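Local coordinates for protein NADH oxidase (Thermus thermophilus, PDB 6RVB) that catalyses the NADH-dependent reduction of coenzyme A disulfide, using FAD as its cofactor, at residues Pro123-Thr135 with Pro233-Pro245. Residues are numbered along the deposited sequence; the frame is centred on the assembly and turned at random.
Sequences PGTEQEGVYTLRT and PADLVLLATGIRP. With NAD (nicotinamide-adenine-dinucleotide), chain F.
Val130 and Tyr131 run parallel to Val237 and Leu238, with CA atoms 4.9 and 4.7 Å apart in the two pairs. Three backbone hydrogen bonds join the two segments: Val237 N to Gly129 O, Tyr131 N to Val237 O (2.7 Å) and Leu239 N to Tyr131 O (2.8 Å). Beyond Leu239 the chains diverge, and Arg134 and Ile243 meet through their side chains.

On the face carrying Val130 and Val237, Val130 CG1 lies 4.0 Å from Val237 CG2 and also meets Leu239 CD1, which Thr125 CG2 also approaches. The opposite face holds Tyr131, whose CD2 touches Leu236 CD1 (3.7 Å), the two side chains crossing at about a right angle. Its chi1 of -61° sets CG beside the backbone N and anti to the carbonyl carbon, and the ring edge comes to Val237 O; helix 136-145 packs against the ring. Leu238 CD1 reaches Leu133 CB.

Strands 130-131 and 236-239 form one border of the five-stranded parallel sheet of the NAD-binding Rossmann-type domain: 130-131 is outermost, and 236-239 separates it from 151-155; strand 243-245 leaves this sheet to pair with 115-117. Past the C-terminal end of strand 236-239, Ala240 O accepts a hydrogen bond from NAD O3B, and Gly242 N makes a weak one to NAD O1N.

Ile243 CG2 lies over one face of the Arg134 guanidinium, 3.6 Å from NH1, while NAD O4D sits in plane at its edge, weakly bonded to NH1 (3.4 Å). A bend at chi2 (80°) carries the guanidinium across Ile243 at about a right angle, and its NH2 forms a salt bridge with Asp281, a residue of the FAD site. With an alanine here, Asp281 would probably lose this positive partner, Ile243 CG2 the flat group over it, and the ribose oxygen its weak N-H donor.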
ATOM      1  N   PRO A 123     -18.901  38.017  12.726  1.00 56.78           N
ATOM      2  CA  PRO A 123     -19.070  38.618  14.036  1.00 56.80           C
ATOM      3  C   PRO A 123     -19.331  37.521  15.142  1.00 54.05           C
ATOM      4  O   PRO A 123     -20.208  36.657  14.984  1.00 55.00           O
ATOM      5  CB  PRO A 123     -20.278  39.509  13.782  1.00 50.62           C
ATOM      6  CG  PRO A 123     -21.069  38.669  12.682  1.00 50.56           C
ATOM      7  CD  PRO A 123     -20.025  38.268  11.816  1.00 48.85           C
ATOM      8  N   GLY A 124     -18.565  37.564  16.231  1.00 52.43           N
ATOM      9  CA  GLY A 124     -18.840  36.720  17.388  1.00 55.17           C
ATOM     10  C   GLY A 124     -17.778  35.664  17.511  1.00 62.89           C
ATOM     11  O   GLY A 124     -17.837  34.773  18.321  1.00 67.44           O
ATOM     12  N   THR A 125     -16.778  35.783  16.683  1.00 58.77           N
ATOM     13  CA  THR A 125     -15.718  34.843  16.639  1.00 49.10           C
ATOM     14  C   THR A 125     -14.863  34.982  17.879  1.00 54.94           C
ATOM     15  O   THR A 125     -14.172  34.068  18.299  1.00 58.10           O
ATOM     16  CB  THR A 125     -14.888  35.200  15.451  1.00 50.47           C
ATOM     17  OG1 THR A 125     -15.493  34.654  14.289  1.00 55.28           O
ATOM     18  CG2 THR A 125     -13.557  34.617  15.575  1.00 56.67           C
ATOM     19  N   GLU A 126     -14.916  36.151  18.470  1.00 60.44           N
ATOM     20  CA  GLU A 126     -14.058  36.460  19.569  1.00 60.71           C
ATOM     21  C   GLU A 126     -14.503  35.892  20.907  1.00 61.56           C
ATOM     22  O   GLU A 126     -13.816  36.078  21.876  1.00 64.17           O
ATOM     23  CB  GLU A 126     -13.902  37.965  19.654  1.00 70.28           C
ATOM     24  CG  GLU A 126     -13.004  38.467  18.576  1.00 87.34           C
ATOM     25  CD  GLU A 126     -11.667  37.668  18.573  1.00101.54           C
ATOM     26  OE1 GLU A 126     -10.976  37.674  19.635  1.00101.36           O
ATOM     27  OE2 GLU A 126     -11.318  37.012  17.541  1.00 90.72           O
ATOM     28  N   GLN A 127     -15.635  35.195  20.968  1.00 57.27           N
ATOM     29  CA  GLN A 127     -16.241  34.828  22.213  1.00 52.41           C
ATOM     30  C   GLN A 127     -15.548  33.631  22.796  1.00 60.36           C
ATOM     31  O   GLN A 127     -14.472  33.271  22.368  1.00 65.30           O
ATOM     32  CB  GLN A 127     -17.676  34.484  21.980  1.00 57.32           C
ATOM     33  CG  GLN A 127     -18.400  35.581  21.439  1.00 55.89           C
ATOM     34  CD  GLN A 127     -19.834  35.302  21.386  1.00 65.87           C
ATOM     35  OE1 GLN A 127     -20.547  35.582  22.327  1.00 73.45           O
ATOM     36  NE2 GLN A 127     -20.290  34.732  20.296  1.00 60.57           N
ATOM     37  N   GLU A 128     -16.215  32.964  23.725  1.00 63.96           N
ATOM     38  CA  GLU A 128     -15.517  32.221  24.718  1.00 55.40           C
ATOM     39  C   GLU A 128     -15.393  30.780  24.309  1.00 72.85           C
ATOM     40  O   GLU A 128     -14.349  30.108  24.541  1.00 86.92           O
ATOM     41  CB  GLU A 128     -16.229  32.331  26.035  1.00 70.39           C
ATOM     42  CG  GLU A 128     -15.474  31.699  27.179  1.00 89.53           C
ATOM     43  CD  GLU A 128     -14.355  32.589  27.715  1.00105.33           C
ATOM     44  OE1 GLU A 128     -13.781  33.350  26.876  1.00 93.72           O
ATOM     45  OE2 GLU A 128     -14.074  32.524  28.961  1.00102.97           O
ATOM     46  N   GLY A 129     -16.402  30.243  23.682  1.00 56.38           N
ATOM     47  CA  GLY A 129     -16.193  28.841  23.401  1.00 54.47           C
ATOM     48  C   GLY A 129     -15.872  28.583  21.960  1.00 56.26           C
ATOM     49  O   GLY A 129     -16.206  27.548  21.402  1.00 53.51           O
ATOM     50  N   VAL A 130     -15.235  29.547  21.323  1.00 60.45           N
ATOM     51  CA  VAL A 130     -14.901  29.396  19.909  1.00 53.85           C
ATOM     52  C   VAL A 130     -13.442  29.019  19.851  1.00 54.53           C
ATOM     53  O   VAL A 130     -12.606  29.682  20.432  1.00 59.21           O
ATOM     54  CB  VAL A 130     -15.119  30.702  19.166  1.00 50.73           C
ATOM     55  CG1 VAL A 130     -14.759  30.533  17.799  1.00 41.33           C
ATOM     56  CG2 VAL A 130     -16.562  31.135  19.285  1.00 53.47           C
ATOM     57  N   TYR A 131     -13.137  27.932  19.162  1.00 56.78           N
ATOM     58  CA  TYR A 131     -11.770  27.412  19.117  1.00 49.90           C
ATOM     59  C   TYR A 131     -11.139  27.191  17.726  1.00 46.44           C
ATOM     60  O   TYR A 131     -11.787  27.181  16.679  1.00 42.62           O
ATOM     61  CB  TYR A 131     -11.734  26.104  19.861  1.00 44.98           C
ATOM     62  CG  TYR A 131     -12.106  26.196  21.307  1.00 47.63           C
ATOM     63  CD1 TYR A 131     -11.141  26.463  22.285  1.00 53.44           C
ATOM     64  CD2 TYR A 131     -13.374  25.937  21.719  1.00 47.60           C
ATOM     65  CE1 TYR A 131     -11.445  26.503  23.631  1.00 54.01           C
ATOM     66  CE2 TYR A 131     -13.687  25.983  23.066  1.00 62.29           C
ATOM     67  CZ  TYR A 131     -12.721  26.285  24.009  1.00 57.98           C
ATOM     68  OH  TYR A 131     -13.097  26.364  25.301  1.00 56.97           O
ATOM     69  N   THR A 132      -9.849  26.929  17.768  1.00 49.83           N
ATOM     70  CA  THR A 132      -9.045  26.696  16.570  1.00 43.30           C
ATOM     71  C   THR A 132      -8.095  25.523  16.834  1.00 47.22           C
ATOM     72  O   THR A 132      -7.803  25.244  17.987  1.00 58.96           O
ATOM     73  CB  THR A 132      -8.329  27.958  16.357  1.00 40.70           C
ATOM     74  OG1 THR A 132      -8.783  28.515  15.141  1.00 42.38           O
ATOM     75  CG2 THR A 132      -6.804  27.807  16.382  1.00 44.81           C
ATOM     76  N   LEU A 133      -7.671  24.761  15.840  1.00 47.05           N
ATOM     77  CA  LEU A 133      -6.876  23.551  16.196  1.00 49.89           C
ATOM     78  C   LEU A 133      -5.625  23.461  15.448  1.00 51.82           C
ATOM     79  O   LEU A 133      -5.592  22.844  14.412  1.00 57.78           O
ATOM     80  CB  LEU A 133      -7.575  22.257  15.845  1.00 45.49           C
ATOM     81  CG  LEU A 133      -7.458  21.178  16.899  1.00 47.14           C
ATOM     82  CD1 LEU A 133      -7.512  19.777  16.297  1.00 39.15           C
ATOM     83  CD2 LEU A 133      -6.247  21.351  17.668  1.00 43.98           C
ATOM     84  N   ARG A 134      -4.566  24.021  15.989  1.00 53.65           N
ATOM     85  CA  ARG A 134      -3.301  24.106  15.263  1.00 50.74           C
ATOM     86  C   ARG A 134      -2.081  23.812  16.140  1.00 49.24           C
ATOM     87  O   ARG A 134      -1.094  23.333  15.658  1.00 55.21           O
ATOM     88  CB  ARG A 134      -3.186  25.483  14.626  1.00 49.72           C
ATOM     89  CG  ARG A 134      -2.087  25.699  13.641  1.00 52.69           C
ATOM     90  CD  ARG A 134      -2.467  25.135  12.306  1.00 63.26           C
ATOM     91  NE  ARG A 134      -1.279  24.861  11.521  1.00 58.62           N
ATOM     92  CZ  ARG A 134      -1.261  23.969  10.554  1.00 74.73           C
ATOM     93  NH1 ARG A 134      -2.412  23.289  10.240  1.00 62.83           N
ATOM     94  NH2 ARG A 134      -0.096  23.792   9.922  1.00 76.79           N
ATOM     95  N   THR A 135      -2.136  24.058  17.435  1.00 45.88           N
ATOM     96  CA  THR A 135      -0.924  24.054  18.249  1.00 46.22           C
ATOM     97  C   THR A 135      -1.146  23.306  19.526  1.00 49.96           C
ATOM     98  O   THR A 135      -2.273  22.933  19.817  1.00 47.11           O
ATOM     99  CB  THR A 135      -0.599  25.467  18.658  1.00 52.12           C
ATOM    100  OG1 THR A 135      -1.616  25.940  19.551  1.00 54.65           O
ATOM    101  CG2 THR A 135      -0.640  26.345  17.498  1.00 35.59           C
ATOM    102  N   PRO A 233     -27.852  25.224  17.644  1.00 57.41           N
ATOM    103  CA  PRO A 233     -27.342  25.572  18.961  1.00 54.93           C
ATOM    104  C   PRO A 233     -26.032  24.830  19.230  1.00 54.40           C
ATOM    105  O   PRO A 233     -25.904  23.658  18.853  1.00 55.13           O
ATOM    106  CB  PRO A 233     -28.466  25.086  19.862  1.00 39.60           C
ATOM    107  CG  PRO A 233     -29.200  24.093  19.111  1.00 44.22           C
ATOM    108  CD  PRO A 233     -29.098  24.439  17.701  1.00 52.87           C
ATOM    109  N   ALA A 234     -25.096  25.490  19.889  1.00 53.32           N
ATOM    110  CA  ALA A 234     -23.779  24.903  20.143  1.00 47.81           C
ATOM    111  C   ALA A 234     -22.963  25.615  21.253  1.00 48.99           C
ATOM    112  O   ALA A 234     -22.787  26.814  21.198  1.00 47.45           O
ATOM    113  CB  ALA A 234     -23.037  24.964  18.904  1.00 47.85           C
ATOM    114  N   ASP A 235     -22.439  24.907  22.248  1.00 43.39           N
ATOM    115  CA  ASP A 235     -21.631  25.595  23.306  1.00 42.63           C
ATOM    116  C   ASP A 235     -20.124  25.481  23.106  1.00 58.02           C
ATOM    117  O   ASP A 235     -19.335  26.024  23.892  1.00 58.34           O
ATOM    118  CB  ASP A 235     -21.923  25.045  24.654  1.00 43.97           C
ATOM    119  CG  ASP A 235     -21.880  23.554  24.656  1.00 59.44           C
ATOM    120  OD1 ASP A 235     -22.915  22.878  24.251  1.00 57.56           O
ATOM    121  OD2 ASP A 235     -20.785  23.096  25.050  1.00 54.06           O
ATOM    122  N   LEU A 236     -19.750  24.742  22.059  1.00 48.96           N
ATOM    123  CA  LEU A 236     -18.413  24.683  21.577  1.00 44.17           C
ATOM    124  C   LEU A 236     -18.447  24.668  20.056  1.00 52.33           C
ATOM    125  O   LEU A 236     -19.091  23.778  19.441  1.00 52.56           O
ATOM    126  CB  LEU A 236     -17.724  23.443  22.150  1.00 48.08           C
ATOM    127  CG  LEU A 236     -16.622  22.551  21.537  1.00 40.52           C
ATOM    128  CD1 LEU A 236     -15.785  23.303  20.706  1.00 41.79           C
ATOM    129  CD2 LEU A 236     -15.787  22.083  22.587  1.00 34.10           C
ATOM    130  N   VAL A 237     -17.752  25.656  19.474  1.00 42.21           N
ATOM    131  CA  VAL A 237     -17.530  25.734  18.059  1.00 43.70           C
ATOM    132  C   VAL A 237     -16.034  25.752  17.737  1.00 49.29           C
ATOM    133  O   VAL A 237     -15.296  26.544  18.341  1.00 45.01           O
ATOM    134  CB  VAL A 237     -18.367  26.876  17.332  1.00 41.59           C
ATOM    135  CG1 VAL A 237     -19.385  27.476  18.224  1.00 46.63           C
ATOM    136  CG2 VAL A 237     -17.545  27.915  16.663  1.00 38.42           C
ATOM    137  N   LEU A 238     -15.640  24.836  16.810  1.00 45.68           N
ATOM    138  CA  LEU A 238     -14.316  24.713  16.171  1.00 40.80           C
ATOM    139  C   LEU A 238     -14.295  25.351  14.772  1.00 52.91           C
ATOM    140  O   LEU A 238     -15.118  25.002  13.917  1.00 54.31           O
ATOM    141  CB  LEU A 238     -13.940  23.249  15.985  1.00 40.21           C
ATOM    142  CG  LEU A 238     -12.530  22.938  15.426  1.00 37.62           C
ATOM    143  CD1 LEU A 238     -11.452  23.273  16.325  1.00 34.95           C
ATOM    144  CD2 LEU A 238     -12.332  21.509  15.205  1.00 28.87           C
ATOM    145  N   LEU A 239     -13.358  26.267  14.520  1.00 50.54           N
ATOM    146  CA  LEU A 239     -13.227  26.958  13.234  1.00 45.70           C
ATOM    147  C   LEU A 239     -12.192  26.190  12.455  1.00 44.63           C
ATOM    148  O   LEU A 239     -11.015  26.252  12.713  1.00 56.84           O
ATOM    149  CB  LEU A 239     -12.740  28.406  13.468  1.00 40.11           C
ATOM    150  CG  LEU A 239     -13.781  29.292  14.151  1.00 40.83           C
ATOM    151  CD1 LEU A 239     -13.289  30.648  14.233  1.00 40.63           C
ATOM    152  CD2 LEU A 239     -15.143  29.266  13.498  1.00 37.99           C
ATOM    153  N   ALA A 240     -12.613  25.423  11.500  1.00 44.58           N
ATOM    154  CA  ALA A 240     -11.684  24.577  10.773  1.00 43.19           C
ATOM    155  C   ALA A 240     -11.691  24.902   9.313  1.00 44.15           C
ATOM    156  O   ALA A 240     -12.111  24.100   8.545  1.00 44.80           O
ATOM    157  CB  ALA A 240     -12.087  23.204  10.935  1.00 38.01           C
ATOM    158  N   THR A 241     -11.219  26.079   8.967  1.00 44.39           N
ATOM    159  CA  THR A 241     -11.575  26.773   7.759  1.00 43.84           C
ATOM    160  C   THR A 241     -10.316  27.099   6.970  1.00 43.80           C
ATOM    161  O   THR A 241     -10.328  27.997   6.101  1.00 43.53           O
ATOM    162  CB  THR A 241     -12.300  28.170   8.060  1.00 48.30           C
ATOM    163  OG1 THR A 241     -11.632  28.793   9.160  1.00 57.47           O
ATOM    164  CG2 THR A 241     -13.744  28.026   8.416  1.00 39.97           C
ATOM    165  N   GLY A 242      -9.226  26.425   7.285  1.00 41.38           N
ATOM    166  CA  GLY A 242      -8.040  26.654   6.504  1.00 42.47           C
ATOM    167  C   GLY A 242      -6.911  27.419   7.153  1.00 45.75           C
ATOM    168  O   GLY A 242      -7.062  28.063   8.153  1.00 38.67           O
ATOM    169  N   ILE A 243      -5.739  27.345   6.548  1.00 45.61           N
ATOM    170  CA  ILE A 243      -4.576  27.971   7.130  1.00 41.67           C
ATOM    171  C   ILE A 243      -3.946  28.794   6.059  1.00 40.16           C
ATOM    172  O   ILE A 243      -4.317  28.707   4.943  1.00 41.47           O
ATOM    173  CB  ILE A 243      -3.568  26.939   7.572  1.00 45.60           C
ATOM    174  CG1 ILE A 243      -3.298  25.954   6.449  1.00 40.65           C
ATOM    175  CG2 ILE A 243      -4.102  26.100   8.700  1.00 48.48           C
ATOM    176  CD1 ILE A 243      -2.342  24.902   6.786  1.00 36.53           C
ATOM    177  N   ARG A 244      -3.046  29.678   6.423  1.00 49.61           N
ATOM    178  CA  ARG A 244      -2.317  30.511   5.482  1.00 42.37           C
ATOM    179  C   ARG A 244      -0.898  30.520   6.104  1.00 47.85           C
ATOM    180  O   ARG A 244      -0.684  30.333   7.302  1.00 48.36           O
ATOM    181  CB  ARG A 244      -2.944  31.900   5.414  1.00 47.11           C
ATOM    182  CG  ARG A 244      -2.638  32.901   6.713  1.00 69.62           C
ATOM    183  CD  ARG A 244      -2.724  34.500   6.455  1.00 83.24           C
ATOM    184  NE  ARG A 244      -4.107  34.874   6.041  1.00106.70           N
ATOM    185  CZ  ARG A 244      -4.901  35.813   6.592  1.00108.12           C
ATOM    186  NH1 ARG A 244      -4.497  36.588   7.604  1.00 90.96           N
ATOM    187  NH2 ARG A 244      -6.140  35.974   6.118  1.00 86.82           N
ATOM    188  N   PRO A 245       0.111  30.700   5.302  1.00 45.12           N
ATOM    189  CA  PRO A 245       1.469  30.718   5.859  1.00 47.20           C
ATOM    190  C   PRO A 245       1.849  31.968   6.633  1.00 48.21           C
ATOM    191  O   PRO A 245       1.352  33.067   6.374  1.00 55.89           O
ATOM    192  CB  PRO A 245       2.325  30.654   4.635  1.00 41.07           C
ATOM    193  CG  PRO A 245       1.516  31.324   3.632  1.00 42.48           C
ATOM    194  CD  PRO A 245       0.088  30.993   3.879  1.00 34.87           C
TER
HETATM  195  PA  NAD F 502      -9.071  23.095   4.430  1.00 39.40           P
HETATM  196  O1A NAD F 502      -8.574  21.710   4.094  1.00 44.89           O
HETATM  197  O2A NAD F 502      -8.735  24.208   3.581  1.00 45.18           O
HETATM  198  O5B NAD F 502     -10.693  23.106   4.558  1.00 67.72           O
HETATM  199  C5B NAD F 502     -11.744  23.007   3.535  1.00 75.24           C
HETATM  200  C4B NAD F 502     -12.772  24.188   3.588  1.00 53.48           C
HETATM  201  O4B NAD F 502     -14.082  24.470   3.023  1.00 40.38           O
HETATM  202  C3B NAD F 502     -13.057  24.153   5.006  1.00 49.26           C
HETATM  203  O3B NAD F 502     -11.816  24.475   5.487  1.00 54.82           O
HETATM  204  C2B NAD F 502     -13.997  25.314   5.076  1.00 52.79           C
HETATM  205  O2B NAD F 502     -13.694  26.616   5.555  1.00 59.40           O
HETATM  206  C1B NAD F 502     -14.272  25.714   3.708  1.00 46.51           C
HETATM  207  N9A NAD F 502     -15.403  26.315   4.521  1.00 65.64           N
HETATM  208  C8A NAD F 502     -16.551  25.724   5.116  1.00 70.41           C
HETATM  209  N7A NAD F 502     -17.372  26.581   5.824  1.00 48.98           N
HETATM  210  C5A NAD F 502     -16.728  27.733   5.713  1.00 49.26           C
HETATM  211  C6A NAD F 502     -17.145  28.879   6.237  1.00 44.70           C
HETATM  212  N6A NAD F 502     -18.249  28.748   6.865  1.00 45.89           N
HETATM  213  N1A NAD F 502     -16.393  30.009   6.095  1.00 53.95           N
HETATM  214  C2A NAD F 502     -15.194  29.841   5.380  1.00 75.34           C
HETATM  215  N3A NAD F 502     -14.727  28.635   4.847  1.00 39.76           N
HETATM  216  C4A NAD F 502     -15.511  27.606   4.993  1.00 47.80           C
HETATM  217  O3  NAD F 502      -8.414  23.466   5.797  1.00 49.52           O
HETATM  218  PN  NAD F 502      -8.073  22.598   7.119  1.00 47.31           P
HETATM  219  O1N NAD F 502      -8.038  23.729   8.173  1.00 45.87           O
HETATM  220  O2N NAD F 502      -8.942  21.441   7.339  1.00 47.46           O
HETATM  221  O5D NAD F 502      -6.693  21.957   6.663  1.00 39.17           O
HETATM  222  C5D NAD F 502      -5.575  21.990   7.517  1.00 64.14           C
HETATM  223  C4D NAD F 502      -4.217  21.634   6.892  1.00 58.14           C
HETATM  224  O4D NAD F 502      -3.250  21.089   7.825  1.00 61.09           O
HETATM  225  C3D NAD F 502      -4.479  20.627   5.800  1.00 68.29           C
HETATM  226  O3D NAD F 502      -4.798  21.171   4.502  1.00 82.46           O
HETATM  227  C2D NAD F 502      -3.149  19.941   5.844  1.00 71.48           C
HETATM  228  O2D NAD F 502      -2.210  20.775   5.265  1.00 76.44           O
HETATM  229  C1D NAD F 502      -2.787  19.889   7.304  1.00 62.96           C
HETATM  230  N1N NAD F 502      -3.569  18.700   7.724  1.00 71.16           N
HETATM  231  C2N NAD F 502      -3.338  17.490   7.077  1.00 83.83           C
HETATM  232  C3N NAD F 502      -4.038  16.297   7.378  1.00 83.00           C
HETATM  233  C7N NAD F 502      -3.753  14.979   6.655  1.00 76.04           C
HETATM  234  O7N NAD F 502      -3.047  14.905   5.436  1.00 68.52           O
HETATM  235  N7N NAD F 502      -4.214  13.841   7.186  1.00 69.47           N
HETATM  236  C4N NAD F 502      -5.013  16.346   8.389  1.00 71.17           C
HETATM  237  C5N NAD F 502      -5.267  17.549   9.025  1.00 74.16           C
HETATM  238  C6N NAD F 502      -4.549  18.711   8.678  1.00 75.82           C